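Local coordinates for uronate isomerase (Caulobacter crescentus, PDB 2Q01), which catalyses the isomerisation of D-glucuronate to D-fructuronate and of D-galacturonate to D-tagaturonate in uronate metabolism, at residues B[44-49]-B[168-173]; B[57-62]-B[140-145]; B[116-121]-B[426-431]; B[158-163]-B[187-192]. All coordinates share one frame; numbering follows the deposited sequence.

Contact 1: residues B[44-49]-B[168-173]; sequences TDPSWF and LATTEG
Thr44 and Thr170 mark the closest approach of the two backbones, CA to CA 5.7 Å: 44-49 follows strand 37-39 and turns into helix 47-51, while 168-173 begins on strand 165-169 and continues into loop. These strands are parallel neighbours in one sheet, so the contact joins two segments leaving the C-terminal ends of its strands, the end at which TIM barrels, the fold of this family, usually carry their active sites. The direct contacts are van der Waals. Thr170 presents its methyl to Thr44, with Thr170 CG2 3.4 Å from Thr44 O and close to OG1 of the same residue. Its chi1 of 74° sets CG2 beside the backbone N and leaves the hydroxyl to turn to Glu172: Thr170 OG1 donates to Glu172 OE1 over 2.7 Å, meeting it from above the carboxylate plane, 38° out. His181 NE2 also bonds this hydroxyl. The tethered carboxylate comes at Pro46 from the opposite direction, and Pro46 CG lies 4.0 Å from Glu172 OE2. On strand 165-169, Leu168 uses a single branch for two partners: CD2 is 3.6 Å from Thr44 OG1 and 3.9 Å from Phe49 CE1, the two side chains of the latter pair crossing at about a right angle. Phe49 in turn meets Phe422 edge-to-face. Asp45, ahead of the turn into the helix, accepts from Ser47 N through OD2, a capping bond. Between the backbones one water accepts from Thr44 N at 3.1 Å and donates to Ala169 O at 2.6 Å.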
loop_
_atom_site.group_PDB
_atom_site.type_symbol
_atom_site.label_atom_id
_atom_site.label_comp_id
_atom_site.label_asym_id
_atom_site.label_seq_id
_atom_site.Cartn_x
_atom_site.Cartn_y
_atom_site.Cartn_z
ATOM N N THR B 44 28.274 -2.186 12.718
ATOM C CA THR B 44 29.081 -2.090 13.936
ATOM C C THR B 44 30.540 -1.810 13.568
ATOM O O THR B 44 30.976 -2.114 12.451
ATOM C CB THR B 44 28.985 -3.360 14.835
ATOM O OG1 THR B 44 29.535 -4.492 14.150
ATOM C CG2 THR B 44 27.531 -3.651 15.236
ATOM N N ASP B 45 31.281 -1.219 14.502
ATOM C CA ASP B 45 32.683 -0.866 14.288
ATOM C C ASP B 45 33.538 -2.090 14.605
ATOM O O ASP B 45 33.491 -2.589 15.727
ATOM C CB ASP B 45 33.058 0.307 15.202
ATOM C CG ASP B 45 34.327 1.031 14.773
ATOM O OD1 ASP B 45 34.497 2.191 15.203
ATOM O OD2 ASP B 45 35.160 0.469 14.033
ATOM N N PRO B 46 34.314 -2.582 13.615
ATOM C CA PRO B 46 35.236 -3.714 13.810
ATOM C C PRO B 46 36.357 -3.458 14.821
ATOM O O PRO B 46 36.917 -4.408 15.366
ATOM C CB PRO B 46 35.844 -3.913 12.418
ATOM C CG PRO B 46 35.672 -2.597 11.731
ATOM C CD PRO B 46 34.346 -2.105 12.219
ATOM N N SER B 47 36.677 -2.188 15.058
ATOM C CA SER B 47 37.714 -1.808 16.014
ATOM C C SER B 47 37.315 -2.098 17.459
ATOM O O SER B 47 38.184 -2.247 18.319
ATOM C CB SER B 47 38.062 -0.329 15.864
ATOM O OG SER B 47 37.048 0.486 16.420
ATOM N N TRP B 48 36.009 -2.173 17.717
ATOM C CA TRP B 48 35.482 -2.526 19.037
ATOM C C TRP B 48 35.948 -3.906 19.490
ATOM O O TRP B 48 36.221 -4.112 20.667
ATOM C CB TRP B 48 33.950 -2.490 19.053
ATOM C CG TRP B 48 33.331 -1.123 18.891
ATOM C CD1 TRP B 48 33.926 0.091 19.109
ATOM C CD2 TRP B 48 31.975 -0.841 18.518
ATOM N NE1 TRP B 48 33.029 1.108 18.879
ATOM C CE2 TRP B 48 31.824 0.564 18.517
ATOM C CE3 TRP B 48 30.872 -1.643 18.177
ATOM C CZ2 TRP B 48 30.616 1.189 18.177
ATOM C CZ3 TRP B 48 29.669 -1.020 17.842
ATOM C CH2 TRP B 48 29.553 0.382 17.845
ATOM N N PHE B 49 36.053 -4.836 18.547
ATOM C CA PHE B 49 36.446 -6.209 18.853
ATOM C C PHE B 49 37.942 -6.453 18.680
ATOM O O PHE B 49 38.477 -7.422 19.220
ATOM C CB PHE B 49 35.625 -7.201 18.020
ATOM C CG PHE B 49 34.150 -6.946 18.077
ATOM C CD1 PHE B 49 33.502 -6.303 17.028
ATOM C CD2 PHE B 49 33.412 -7.314 19.198
ATOM C CE1 PHE B 49 32.138 -6.047 17.088
ATOM C CE2 PHE B 49 32.049 -7.061 19.266
ATOM C CZ PHE B 49 31.411 -6.427 18.210
ATOM N N LEU B 168 28.904 -12.009 12.641
ATOM C CA LEU B 168 28.585 -10.584 12.577
ATOM C C LEU B 168 29.339 -9.956 11.415
ATOM O O LEU B 168 30.559 -10.064 11.337
ATOM C CB LEU B 168 28.962 -9.883 13.886
ATOM C CG LEU B 168 28.679 -8.388 14.052
ATOM C CD1 LEU B 168 27.190 -8.087 13.927
ATOM C CD2 LEU B 168 29.196 -7.902 15.394
ATOM N N ALA B 169 28.613 -9.307 10.512
ATOM C CA ALA B 169 29.243 -8.607 9.395
ATOM C C ALA B 169 29.228 -7.097 9.602
ATOM O O ALA B 169 28.220 -6.524 10.020
ATOM C CB ALA B 169 28.577 -8.979 8.066
ATOM N N THR B 170 30.360 -6.465 9.320
ATOM C CA THR B 170 30.459 -5.010 9.295
ATOM C C THR B 170 30.497 -4.537 7.831
ATOM O O THR B 170 30.516 -5.357 6.916
ATOM C CB THR B 170 31.696 -4.518 10.079
ATOM O OG1 THR B 170 32.880 -4.780 9.320
ATOM C CG2 THR B 170 31.802 -5.228 11.423
ATOM N N THR B 171 30.499 -3.226 7.604
ATOM C CA THR B 171 30.413 -2.692 6.238
ATOM C C THR B 171 31.496 -1.644 5.949
ATOM O O THR B 171 31.515 -0.574 6.567
ATOM C CB THR B 171 28.996 -2.130 5.951
ATOM O OG1 THR B 171 28.020 -3.146 6.208
ATOM C CG2 THR B 171 28.861 -1.685 4.514
ATOM N N GLU B 172 32.399 -1.971 5.021
ATOM C CA GLU B 172 33.504 -1.074 4.642
ATOM C C GLU B 172 33.534 -0.829 3.139
ATOM O O GLU B 172 33.076 -1.662 2.359
ATOM C CB GLU B 172 34.879 -1.621 5.070
ATOM C CG GLU B 172 34.911 -2.614 6.240
ATOM C CD GLU B 172 34.647 -1.996 7.600
ATOM O OE1 GLU B 172 33.665 -2.411 8.240
ATOM O OE2 GLU B 172 35.421 -1.116 8.039
ATOM N N GLY B 173 34.074 0.319 2.740
ATOM C CA GLY B 173 34.318 0.615 1.333
ATOM C C GLY B 173 35.690 0.139 0.889
ATOM O O GLY B 173 36.522 -0.207 1.724
HETATM O O HOH W 1 27.745 -5.212 12.211
HETATM O O HOH W 2 31.202 -0.823 9.659
#

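Contact 2: residues B[57-62]-B[140-145]; sequences DATDLL and DYFDRI
Ala58 and Phe142 bring the backbones nearest, CA to CA 5.7 Å, where two short helical segments, 58-62 and 140-145, cross almost perpendicularly: their axes approach to 10.1 Å at an angle of 81°. The first is weakly bonded and includes a wider pi-type turn at 59-62. Ala58 is the small residue at the crossing, and its CB touches two partners at once, Phe142 CD2 at 3.7 Å and Ile145 CG2 at 3.8 Å. Phe142 reaches across because its CG stands anti to the backbone N (chi1 -174°), which carries the ring alongside Ala58 as far as Thr59. There Thr59 OG1 lies at the ring edge, near its plane, 3.7 Å from Phe142 CE2; this hydroxyl has its hydrogen bond with Pro96 O, so its meeting with the ring is one of packing. Both helices belong to the helical excursion that the chain makes between strands 37-39 and 165-169 of the parallel sheet, and helix 96-105 of the same excursion adds Trp100 against Ala58 and Thr59. An alanine in place of Phe142 would probably open a gap beside Ala58 CB, which would keep only Ile145 from this segment, and leave Thr59 OG1 without the ring edge it packs on. One turn further along, Ile145 continues the apolar seam. Its CG2 takes the position anti to the backbone N and packs on Ala58, while the CG1 branch extends to Leu62; those side chains reach toward each other tip to tip, Leu62 CD1 and Ile145 CD1 being 4.1 Å apart.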
loop_
_atom_site.group_PDB
_atom_site.type_symbol
_atom_site.label_atom_id
_atom_site.label_comp_id
_atom_site.label_asym_id
_atom_site.label_seq_id
_atom_site.Cartn_x
_atom_site.Cartn_y
_atom_site.Cartn_z
ATOM N N ASP B 57 29.891 5.658 28.284
ATOM C CA ASP B 57 28.671 6.258 28.831
ATOM C C ASP B 57 27.415 5.517 28.402
ATOM O O ASP B 57 27.429 4.764 27.432
ATOM C CB ASP B 57 28.533 7.717 28.366
ATOM C CG ASP B 57 29.590 8.633 28.950
ATOM O OD1 ASP B 57 30.089 8.359 30.065
ATOM O OD2 ASP B 57 29.909 9.647 28.292
ATOM N N ALA B 58 26.323 5.764 29.122
ATOM C CA ALA B 58 24.989 5.377 28.679
ATOM C C ALA B 58 24.605 6.206 27.456
ATOM O O ALA B 58 23.911 5.724 26.563
ATOM C CB ALA B 58 23.984 5.595 29.792
ATOM N N THR B 59 25.069 7.454 27.432
ATOM C CA THR B 59 24.836 8.369 26.322
ATOM C C THR B 59 25.644 7.971 25.081
ATOM O O THR B 59 25.091 7.873 23.983
ATOM C CB THR B 59 25.135 9.817 26.753
ATOM O OG1 THR B 59 24.240 10.174 27.813
ATOM C CG2 THR B 59 24.951 10.794 25.598
ATOM N N ASP B 60 26.937 7.713 25.264
ATOM C CA ASP B 60 27.821 7.346 24.154
ATOM C C ASP B 60 27.516 6.001 23.499
ATOM O O ASP B 60 27.891 5.773 22.352
ATOM C CB ASP B 60 29.287 7.396 24.588
ATOM C CG ASP B 60 29.972 8.671 24.150
ATOM O OD1 ASP B 60 30.971 8.574 23.405
ATOM O OD2 ASP B 60 29.504 9.769 24.533
ATOM N N LEU B 61 26.831 5.125 24.225
ATOM C CA LEU B 61 26.523 3.791 23.732
ATOM C C LEU B 61 25.112 3.703 23.145
ATOM O O LEU B 61 24.901 3.080 22.097
ATOM C CB LEU B 61 26.711 2.763 24.856
ATOM C CG LEU B 61 26.371 1.291 24.615
ATOM C CD1 LEU B 61 27.381 0.626 23.700
ATOM C CD2 LEU B 61 26.282 0.556 25.932
ATOM N N LEU B 62 24.154 4.334 23.819
ATOM C CA LEU B 62 22.745 4.173 23.467
ATOM C C LEU B 62 22.140 5.389 22.775
ATOM O O LEU B 62 21.381 5.241 21.820
ATOM C CB LEU B 62 21.912 3.806 24.706
ATOM C CG LEU B 62 22.230 2.488 25.423
ATOM C CD1 LEU B 62 21.756 2.543 26.863
ATOM C CD2 LEU B 62 21.624 1.289 24.698
ATOM N N ASP B 140 19.688 7.323 38.091
ATOM C CA ASP B 140 19.904 5.953 38.532
ATOM C C ASP B 140 20.255 5.059 37.347
ATOM O O ASP B 140 21.172 4.246 37.443
ATOM C CB ASP B 140 18.677 5.421 39.281
ATOM C CG ASP B 140 18.877 4.007 39.807
ATOM O OD1 ASP B 140 19.870 3.765 40.528
ATOM O OD2 ASP B 140 18.034 3.138 39.499
ATOM N N TYR B 141 19.536 5.230 36.236
ATOM C CA TYR B 141 19.824 4.526 34.979
ATOM C C TYR B 141 21.222 4.827 34.447
ATOM O O TYR B 141 21.943 3.910 34.057
ATOM C CB TYR B 141 18.807 4.896 33.902
ATOM C CG TYR B 141 17.718 3.879 33.656
ATOM C CD1 TYR B 141 16.565 3.856 34.439
ATOM C CD2 TYR B 141 17.824 2.961 32.612
ATOM C CE1 TYR B 141 15.552 2.930 34.203
ATOM C CE2 TYR B 141 16.816 2.033 32.369
ATOM C CZ TYR B 141 15.682 2.023 33.168
ATOM O OH TYR B 141 14.681 1.109 32.930
ATOM N N PHE B 142 21.596 6.109 34.448
ATOM C CA PHE B 142 22.862 6.553 33.861
ATOM C C PHE B 142 24.067 5.881 34.498
ATOM O O PHE B 142 24.801 5.162 33.819
ATOM C CB PHE B 142 23.016 8.081 33.920
ATOM C CG PHE B 142 24.244 8.589 33.209
ATOM C CD1 PHE B 142 25.399 8.910 33.918
ATOM C CD2 PHE B 142 24.254 8.728 31.824
ATOM C CE1 PHE B 142 26.541 9.365 33.256
ATOM C CE2 PHE B 142 25.385 9.188 31.158
ATOM C CZ PHE B 142 26.532 9.503 31.875
ATOM N N ASP B 143 24.252 6.099 35.797
ATOM C CA ASP B 143 25.450 5.611 36.479
ATOM C C ASP B 143 25.470 4.103 36.739
ATOM O O ASP B 143 26.542 3.536 36.936
ATOM C CB ASP B 143 25.771 6.427 37.745
ATOM C CG ASP B 143 24.551 6.699 38.604
ATOM O OD1 ASP B 143 24.404 7.849 39.067
ATOM O OD2 ASP B 143 23.738 5.775 38.822
ATOM N N ARG B 144 24.304 3.455 36.719
ATOM C CA ARG B 144 24.259 1.991 36.800
ATOM C C ARG B 144 24.656 1.310 35.487
ATOM O O ARG B 144 25.238 0.227 35.508
ATOM C CB ARG B 144 22.902 1.477 37.285
ATOM C CG ARG B 144 22.735 1.532 38.795
ATOM C CD ARG B 144 22.082 0.265 39.322
ATOM N NE ARG B 144 20.634 0.243 39.120
ATOM C CZ ARG B 144 19.912 -0.866 38.965
ATOM N NH1 ARG B 144 18.598 -0.783 38.793
ATOM N NH2 ARG B 144 20.497 -2.058 38.969
ATOM N N ILE B 145 24.334 1.946 34.358
ATOM C CA ILE B 145 24.798 1.492 33.042
ATOM C C ILE B 145 26.296 1.774 32.903
ATOM O O ILE B 145 27.064 0.901 32.499
ATOM C CB ILE B 145 24.006 2.160 31.884
ATOM C CG1 ILE B 145 22.579 1.605 31.815
ATOM C CG2 ILE B 145 24.703 1.946 30.539
ATOM C CD1 ILE B 145 21.615 2.441 30.962
#

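Contact 3: residues B[116-121]-B[426-431]; sequences WVWLNH and PARHDV
Trp118 carries the side chain of Arg428 along one face of its indole. The guanidinium lies flat on it as a cation-pi stack, with Arg428 CZ 3.7 Å from the centroid of the Trp118 six-membered ring and the planes 29° apart. Extended from CG to NE, the arginine also sets CG over the five-membered ring, a CH-pi contact. Val431 comes instead at the indole edge, near its plane, and its CG2 lies 3.6 Å from Val117 CG1. A water accepts from Trp118 NE1 at 3.0 Å and donates to Arg428 O at 2.9 Å, fastening the ring to the opposing backbone. A leucine in place of Trp118 would probably cost the Arg428 cation its flat aromatic support and leave this water without its indole donor. The other ring, His121, has CG anti to the backbone N (chi1 -176°) and lies across Ala427, whose CA stands 3.6 Å from the ring centroid in a CH-pi contact. His121 CE1 is also 3.8 Å from Asp430 CB. The carboxylate of Asp430 is engaged by Tyr29, Arg13 and Arg434. The helical segments approach to 8.9 Å between axes, their directions 128° apart. Tyr68 makes a further cation-pi contact with Arg428. Helix 425-445 also rests on strand 37-39 of the sheet through Pro426 and His429, while helix 114-126 sends Trp116 to Glu453 of the second subunit.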
loop_
_atom_site.group_PDB
_atom_site.type_symbol
_atom_site.label_atom_id
_atom_site.label_comp_id
_atom_site.label_asym_id
_atom_site.label_seq_id
_atom_site.Cartn_x
_atom_site.Cartn_y
_atom_site.Cartn_z
ATOM N N TRP B 116 10.753 1.244 21.608
ATOM C CA TRP B 116 10.210 0.917 22.918
ATOM C C TRP B 116 10.529 -0.540 23.224
ATOM O O TRP B 116 10.984 -0.863 24.318
ATOM C CB TRP B 116 8.696 1.134 22.925
ATOM C CG TRP B 116 8.026 1.008 24.266
ATOM C CD1 TRP B 116 7.710 2.024 25.116
ATOM C CD2 TRP B 116 7.564 -0.199 24.893
ATOM N NE1 TRP B 116 7.090 1.532 26.237
ATOM C CE2 TRP B 116 6.987 0.171 26.128
ATOM C CE3 TRP B 116 7.584 -1.557 24.532
ATOM C CZ2 TRP B 116 6.432 -0.768 27.011
ATOM C CZ3 TRP B 116 7.031 -2.488 25.406
ATOM C CH2 TRP B 116 6.462 -2.087 26.635
ATOM N N VAL B 117 10.296 -1.405 22.241
ATOM C CA VAL B 117 10.559 -2.832 22.368
ATOM C C VAL B 117 12.061 -3.128 22.515
ATOM O O VAL B 117 12.449 -3.876 23.413
ATOM C CB VAL B 117 9.933 -3.640 21.189
ATOM C CG1 VAL B 117 10.284 -5.108 21.286
ATOM C CG2 VAL B 117 8.410 -3.481 21.157
ATOM N N TRP B 118 12.896 -2.518 21.667
ATOM C CA TRP B 118 14.340 -2.804 21.665
ATOM C C TRP B 118 15.059 -2.301 22.909
ATOM O O TRP B 118 15.859 -3.027 23.488
ATOM C CB TRP B 118 15.046 -2.240 20.427
ATOM C CG TRP B 118 14.513 -2.706 19.107
ATOM C CD1 TRP B 118 14.065 -3.959 18.787
ATOM C CD2 TRP B 118 14.405 -1.924 17.911
ATOM N NE1 TRP B 118 13.666 -3.999 17.472
ATOM C CE2 TRP B 118 13.864 -2.764 16.909
ATOM C CE3 TRP B 118 14.701 -0.589 17.591
ATOM C CZ2 TRP B 118 13.615 -2.315 15.607
ATOM C CZ3 TRP B 118 14.451 -0.141 16.298
ATOM C CH2 TRP B 118 13.911 -1.002 15.321
ATOM N N LEU B 119 14.774 -1.065 23.312
ATOM C CA LEU B 119 15.427 -0.465 24.471
ATOM C C LEU B 119 15.000 -1.083 25.788
ATOM O O LEU B 119 15.829 -1.241 26.683
ATOM C CB LEU B 119 15.202 1.046 24.518
ATOM C CG LEU B 119 16.101 1.944 23.671
ATOM C CD1 LEU B 119 15.597 3.363 23.776
ATOM C CD2 LEU B 119 17.550 1.855 24.122
ATOM N N ASN B 120 13.723 -1.442 25.908
ATOM C CA ASN B 120 13.248 -2.135 27.107
ATOM C C ASN B 120 13.753 -3.571 27.210
ATOM O O ASN B 120 13.880 -4.098 28.310
ATOM C CB ASN B 120 11.723 -2.069 27.240
ATOM C CG ASN B 120 11.228 -0.682 27.655
ATOM O OD1 ASN B 120 11.853 0.004 28.470
ATOM N ND2 ASN B 120 10.094 -0.273 27.100
ATOM N N HIS B 121 14.043 -4.190 26.065
ATOM C CA HIS B 121 14.755 -5.465 26.018
ATOM C C HIS B 121 16.168 -5.275 26.567
ATOM O O HIS B 121 16.619 -6.062 27.392
ATOM C CB HIS B 121 14.779 -6.014 24.585
ATOM C CG HIS B 121 15.401 -7.374 24.445
ATOM N ND1 HIS B 121 14.700 -8.463 23.971
ATOM C CD2 HIS B 121 16.664 -7.813 24.670
ATOM C CE1 HIS B 121 15.495 -9.518 23.937
ATOM N NE2 HIS B 121 16.692 -9.153 24.359
ATOM N N PRO B 426 20.746 -8.583 20.019
ATOM C CA PRO B 426 19.831 -9.628 20.501
ATOM C C PRO B 426 18.363 -9.193 20.629
ATOM O O PRO B 426 17.475 -10.004 20.380
ATOM C CB PRO B 426 20.409 -10.004 21.868
ATOM C CG PRO B 426 21.212 -8.838 22.278
ATOM C CD PRO B 426 21.801 -8.314 21.017
ATOM N N ALA B 427 18.129 -7.933 20.996
ATOM C CA ALA B 427 16.784 -7.342 21.041
ATOM C C ALA B 427 16.064 -7.380 19.695
ATOM O O ALA B 427 14.892 -7.734 19.629
ATOM C CB ALA B 427 16.854 -5.912 21.555
ATOM N N ARG B 428 16.789 -7.025 18.635
ATOM C CA ARG B 428 16.250 -6.934 17.276
ATOM C C ARG B 428 15.997 -8.292 16.648
ATOM O O ARG B 428 15.019 -8.473 15.918
ATOM C CB ARG B 428 17.194 -6.125 16.383
ATOM C CG ARG B 428 17.122 -4.637 16.621
ATOM C CD ARG B 428 18.364 -3.935 16.107
ATOM N NE ARG B 428 18.411 -2.533 16.527
ATOM C CZ ARG B 428 17.830 -1.527 15.881
ATOM N NH1 ARG B 428 17.144 -1.746 14.766
ATOM N NH2 ARG B 428 17.936 -0.291 16.355
ATOM N N HIS B 429 16.897 -9.234 16.915
ATOM C CA HIS B 429 16.739 -10.614 16.467
ATOM C C HIS B 429 15.617 -11.343 17.188
ATOM O O HIS B 429 14.956 -12.180 16.588
ATOM C CB HIS B 429 18.050 -11.387 16.591
ATOM C CG HIS B 429 18.900 -11.313 15.365
ATOM N ND1 HIS B 429 19.727 -10.244 15.097
ATOM C CD2 HIS B 429 19.041 -12.167 14.325
ATOM C CE1 HIS B 429 20.343 -10.444 13.946
ATOM N NE2 HIS B 429 19.948 -11.605 13.460
ATOM N N ASP B 430 15.399 -11.011 18.461
ATOM C CA ASP B 430 14.267 -11.542 19.222
ATOM C C ASP B 430 12.924 -11.104 18.642
ATOM O O ASP B 430 12.003 -11.918 18.535
ATOM C CB ASP B 430 14.345 -11.139 20.692
ATOM C CG ASP B 430 13.482 -12.016 21.572
ATOM O OD1 ASP B 430 12.399 -11.564 21.998
ATOM O OD2 ASP B 430 13.878 -13.172 21.813
ATOM N N VAL B 431 12.819 -9.823 18.275
ATOM C CA VAL B 431 11.624 -9.272 17.617
ATOM C C VAL B 431 11.343 -10.001 16.298
ATOM O O VAL B 431 10.203 -10.362 16.016
ATOM C CB VAL B 431 11.771 -7.743 17.371
ATOM C CG1 VAL B 431 10.665 -7.190 16.465
ATOM C CG2 VAL B 431 11.778 -7.002 18.670
HETATM O O HOH W 3 13.774 -5.956 15.151
HETATM O O HOH W 4 11.882 -8.477 22.248
#

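Contact 4: residues B[158-163]-B[187-192]; sequences ALFDRF and SGWGGH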
loop_
_atom_site.group_PDB
_atom_site.type_symbol
_atom_site.label_atom_id
_atom_site.label_comp_id
_atom_site.label_asym_id
_atom_site.label_seq_id
_atom_site.Cartn_x
_atom_site.Cartn_y
_atom_site.Cartn_z
ATOM N N ALA B 158 33.333 -9.975 25.196
ATOM C CA ALA B 158 32.589 -10.701 26.224
ATOM C C ALA B 158 31.086 -10.663 25.963
ATOM O O ALA B 158 30.385 -11.645 26.209
ATOM C CB ALA B 158 32.903 -10.140 27.598
ATOM N N LEU B 159 30.610 -9.526 25.462
ATOM C CA LEU B 159 29.208 -9.342 25.095
ATOM C C LEU B 159 28.842 -10.129 23.840
ATOM O O LEU B 159 27.748 -10.678 23.753
ATOM C CB LEU B 159 28.910 -7.860 24.880
ATOM C CG LEU B 159 28.664 -6.982 26.107
ATOM C CD1 LEU B 159 28.774 -5.508 25.734
ATOM C CD2 LEU B 159 27.311 -7.271 26.724
ATOM N N PHE B 160 29.768 -10.173 22.881
ATOM C CA PHE B 160 29.631 -10.958 21.651
ATOM C C PHE B 160 29.378 -12.431 21.964
ATOM O O PHE B 160 28.566 -13.081 21.306
ATOM C CB PHE B 160 30.908 -10.808 20.819
ATOM C CG PHE B 160 30.823 -11.363 19.413
ATOM C CD1 PHE B 160 30.524 -10.527 18.345
ATOM C CD2 PHE B 160 31.098 -12.707 19.151
ATOM C CE1 PHE B 160 30.472 -11.020 17.048
ATOM C CE2 PHE B 160 31.051 -13.206 17.855
ATOM C CZ PHE B 160 30.737 -12.361 16.801
ATOM N N ASP B 161 30.078 -12.947 22.971
ATOM C CA ASP B 161 29.938 -14.343 23.382
ATOM C C ASP B 161 28.658 -14.598 24.177
ATOM O O ASP B 161 27.989 -15.613 23.972
ATOM C CB ASP B 161 31.168 -14.785 24.173
ATOM C CG ASP B 161 32.456 -14.596 23.395
ATOM O OD1 ASP B 161 33.523 -14.441 24.031
ATOM O OD2 ASP B 161 32.400 -14.592 22.146
ATOM N N ARG B 162 28.321 -13.668 25.068
ATOM C CA ARG B 162 27.097 -13.745 25.859
ATOM C C ARG B 162 25.842 -13.664 24.994
ATOM O O ARG B 162 24.830 -14.301 25.304
ATOM C CB ARG B 162 27.059 -12.633 26.908
ATOM C CG ARG B 162 26.102 -12.921 28.058
ATOM C CD ARG B 162 25.222 -11.731 28.376
ATOM N NE ARG B 162 25.953 -10.667 29.058
ATOM C CZ ARG B 162 25.384 -9.712 29.788
ATOM N NH1 ARG B 162 24.063 -9.680 29.948
ATOM N NH2 ARG B 162 26.142 -8.793 30.363
ATOM N N PHE B 163 25.914 -12.885 23.913
ATOM C CA PHE B 163 24.781 -12.699 23.006
ATOM C C PHE B 163 24.578 -13.895 22.071
ATOM O O PHE B 163 23.530 -14.013 21.423
ATOM C CB PHE B 163 24.939 -11.416 22.185
ATOM C CG PHE B 163 24.748 -10.140 22.974
ATOM C CD1 PHE B 163 24.096 -10.136 24.208
ATOM C CD2 PHE B 163 25.192 -8.926 22.452
ATOM C CE1 PHE B 163 23.917 -8.951 24.920
ATOM C CE2 PHE B 163 25.013 -7.735 23.153
ATOM C CZ PHE B 163 24.375 -7.747 24.389
ATOM N N SER B 187 43.984 -12.772 16.638
ATOM C CA SER B 187 43.861 -12.962 18.084
ATOM C C SER B 187 43.334 -14.352 18.416
ATOM O O SER B 187 42.781 -15.036 17.552
ATOM C CB SER B 187 42.954 -11.893 18.703
ATOM O OG SER B 187 41.595 -12.109 18.372
ATOM N N GLY B 188 43.503 -14.755 19.675
ATOM C CA GLY B 188 43.051 -16.067 20.153
ATOM C C GLY B 188 41.541 -16.208 20.244
ATOM O O GLY B 188 41.015 -17.322 20.212
ATOM N N TRP B 189 40.858 -15.070 20.372
ATOM C CA TRP B 189 39.401 -14.980 20.357
ATOM C C TRP B 189 38.841 -15.478 19.027
ATOM O O TRP B 189 39.371 -15.152 17.964
ATOM C CB TRP B 189 39.000 -13.528 20.577
ATOM C CG TRP B 189 37.538 -13.289 20.774
ATOM C CD1 TRP B 189 36.770 -13.706 21.823
ATOM C CD2 TRP B 189 36.672 -12.532 19.918
ATOM N NE1 TRP B 189 35.479 -13.268 21.669
ATOM C CE2 TRP B 189 35.389 -12.547 20.507
ATOM C CE3 TRP B 189 36.853 -11.846 18.707
ATOM C CZ2 TRP B 189 34.292 -11.901 19.929
ATOM C CZ3 TRP B 189 35.760 -11.203 18.133
ATOM C CH2 TRP B 189 34.495 -11.238 18.746
ATOM N N GLY B 190 37.776 -16.274 19.097
ATOM C CA GLY B 190 37.271 -16.991 17.925
ATOM C C GLY B 190 36.003 -16.437 17.303
ATOM O O GLY B 190 35.308 -17.145 16.574
ATOM N N GLY B 191 35.709 -15.170 17.587
ATOM C CA GLY B 191 34.524 -14.507 17.051
ATOM C C GLY B 191 34.617 -14.280 15.555
ATOM O O GLY B 191 35.633 -13.789 15.053
ATOM N N HIS B 192 33.546 -14.646 14.851
ATOM C CA HIS B 192 33.491 -14.570 13.399
ATOM C C HIS B 192 32.928 -13.216 12.996
ATOM O O HIS B 192 31.753 -13.084 12.649
ATOM C CB HIS B 192 32.664 -15.736 12.850
ATOM C CG HIS B 192 32.672 -15.864 11.356
ATOM N ND1 HIS B 192 31.517 -15.834 10.603
ATOM C CD2 HIS B 192 33.685 -16.058 10.479
ATOM C CE1 HIS B 192 31.818 -15.987 9.327
ATOM N NE2 HIS B 192 33.128 -16.126 9.224
#
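Trp189 and Asp161 make the polar part of this contact. Trp189 NE1 donates to Asp161 OD1 at 3.3 Å with an N-H...O angle of 159°; Asp161 OD1 accepts through its syn lone pair and lies only 4° out of the indole plane. The bond to OD2 is weak; that oxygen has a salt bridge with Arg480, so the carboxylate is shared between the indole N-H and Arg480. The aromatic part is a T-shaped pair: the Trp189 edge points at the face of Phe160, centroids of the Trp189 six-membered ring and the Phe160 ring 5.0 Å apart, planes at 70°. Trp189 CZ2 comes as near as 3.4 Å to Phe160 CD2. The pair ties helix 156-162, which leads into strand 165-169, to the loop that closes the beta-alpha-beta crossover from that strand through helix 179-186 to the adjacent parallel strand 192-194. Backbone packing makes up the rest. Lacking a side chain, Gly191 lets its CA sit 3.8 Å from Phe160 CE2 while its N lies 3.6 Å above the Trp189 ring, over the centre. Further on, Phe160 CZ approaches His192 N to 4.1 Å.

How the contacts relate
Contacts 1 and 4 are direct neighbours: Leu168 N is probably hydrogen-bonded to His192 O at 3.0 Å, and Phe49 packs on both Phe160 and Trp189. Both are built round strand 165-169, contact 1 on its C-terminal part and the loop that follows, contact 4 beside the elements leading into it and its partner 192-194. All six touching residues of contact 1 are buried; contact 4 is nearer the surface, Asp161 and Trp189 being partly exposed. Contact 2, farthest from the chain centre (about 24 Å between centres), is still mostly buried and meets contact 3 through Leu62 and Leu119. Waters link the two segments within contact 1 and, separately, within contact 3; apolar packing dominates contact 2, and contact 4 alone has direct hydrogen bonding between its segments.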